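Local coordinates for inactive glucansucrase (Lactobacillus reuteri, PDB 5JBD), which is an inactive glucansucrase of glycosyl hydrolase family 70, built around a TIM-barrel domain, at residues N198-S201 with G207-S210. Sequence-based numbering, arbitrary orientation.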
loop_
_atom_site.group_PDB
_atom_site.type_symbol
_atom_site.label_atom_id
_atom_site.label_comp_id
_atom_site.label_asym_id
_atom_site.label_seq_id
_atom_site.Cartn_x
_atom_site.Cartn_y
_atom_site.Cartn_z
ATOM N N ASN A 198 5.942 -1.594 26.359
ATOM C CA ASN A 198 6.388 -2.588 27.328
ATOM C C ASN A 198 5.560 -2.523 28.607
ATOM O O ASN A 198 5.144 -1.452 29.044
ATOM C CB ASN A 198 7.881 -2.426 27.663
ATOM C CG ASN A 198 8.792 -2.840 26.520
ATOM O OD1 ASN A 198 8.346 -3.372 25.503
ATOM N ND2 ASN A 198 10.086 -2.582 26.678
ATOM N N ASN A 199 5.315 -3.691 29.184
ATOM C CA ASN A 199 4.556 -3.787 30.418
ATOM C C ASN A 199 4.865 -5.104 31.130
ATOM O O ASN A 199 4.249 -6.144 30.845
ATOM C CB ASN A 199 3.051 -3.647 30.152
ATOM C CG ASN A 199 2.231 -3.693 31.431
ATOM O OD1 ASN A 199 2.781 -3.628 32.540
ATOM N ND2 ASN A 199 0.913 -3.812 31.290
ATOM N N ASN A 200 5.817 -5.034 32.055
ATOM C CA ASN A 200 6.174 -6.154 32.898
ATOM C C ASN A 200 5.819 -5.847 34.362
ATOM O O ASN A 200 6.549 -6.225 35.271
ATOM C CB ASN A 200 7.671 -6.475 32.734
ATOM C CG ASN A 200 8.066 -7.817 33.358
ATOM O OD1 ASN A 200 7.262 -8.756 33.447
ATOM N ND2 ASN A 200 9.322 -7.909 33.792
ATOM N N SER A 201 4.680 -5.186 34.582
ATOM C CA SER A 201 4.282 -4.767 35.924
ATOM C C SER A 201 3.800 -5.953 36.780
ATOM O O SER A 201 3.316 -6.956 36.253
ATOM C CB SER A 201 3.177 -3.714 35.861
ATOM O OG SER A 201 2.719 -3.354 37.151
ATOM N N GLY A 207 -1.699 -4.736 34.984
ATOM C CA GLY A 207 -1.529 -5.955 34.212
ATOM C C GLY A 207 -0.088 -6.163 33.776
ATOM O O GLY A 207 0.825 -5.508 34.263
ATOM N N ASN A 208 0.096 -7.077 32.835
ATOM C CA ASN A 208 1.412 -7.521 32.417
ATOM C C ASN A 208 1.269 -8.216 31.073
ATOM O O ASN A 208 0.513 -9.190 30.955
ATOM C CB ASN A 208 1.976 -8.498 33.454
ATOM C CG ASN A 208 3.392 -8.965 33.125
ATOM O OD1 ASN A 208 3.631 -9.566 32.081
ATOM N ND2 ASN A 208 4.321 -8.736 34.040
ATOM N N THR A 209 1.989 -7.715 30.070
ATOM C CA THR A 209 2.023 -8.335 28.739
ATOM C C THR A 209 3.478 -8.534 28.307
ATOM O O THR A 209 3.835 -8.232 27.167
ATOM C CB THR A 209 1.274 -7.465 27.702
ATOM O OG1 THR A 209 1.829 -6.148 27.706
ATOM C CG2 THR A 209 -0.212 -7.394 28.026
ATOM N N SER A 210 4.303 -9.057 29.221
ATOM C CA SER A 210 5.759 -9.036 29.052
ATOM C C SER A 210 6.267 -9.883 27.882
ATOM O O SER A 210 7.326 -9.590 27.331
ATOM C CB SER A 210 6.489 -9.424 30.345
ATOM O OG SER A 210 6.166 -10.737 30.756
#
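Asn-199 and Asn-208 carry this contact, Asn-199 mainly through its carbonyl oxygen and Asn-208 through its side-chain amide. The carbonyl oxygen of Asn-199 accepts the backbone N-H of Thr-209 (Asn-199 O to Thr-209 N 2.9 Å), with the Asn-208 CA-H as a longer neighbour on the same oxygen. The side chain of Asn-199, CG anti to the backbone N (chi1 -178°), lies beside the Gly-207 peptide. There its OD1 accepts the N-H of Ser-201 (3.2 Å to Ser-201 N), closing an Asx turn that bends the chain right after Asn-199. The ND2 end of the same amide is held by Thr-763 OG1 and Lys-206 O, which fixes the rotation of the group; Thr-763 OG1 also binds the hydroxyl of Thr-209.

Asn-208 works from the other segment. Its ND2 sends one N-H to Ser-201 O (3.0 Å from ND2), nearly straight at 165° and within its own amide plane, though it arrives above the carbonyl plane of Ser-201. The second goes to the side chain of Asn-200, ND2 to OD1 3.0 Å; the two side chains run alongside each other, pointing the same way, with amide planes turned 81° apart. On the far side of the amide, Asn-208 OD1 accepts twice from Ser-210: from Ser-210 OG (3.1 Å) in the carbonyl plane on a lone pair, and from Ser-210 N, which comes in above that plane. Both N-H groups and the oxygen are therefore engaged, so the buried amide is pinned against flipping. Ser-210 CB meanwhile packs against Asn-200 OD1 at 3.3 Å.

Two Asx turns, one begun by Asn-199 and the other by Asn-208, thus meet in the irregular loop between strands 193-197 and 242-244, beside Thr-763 of strand 758-767.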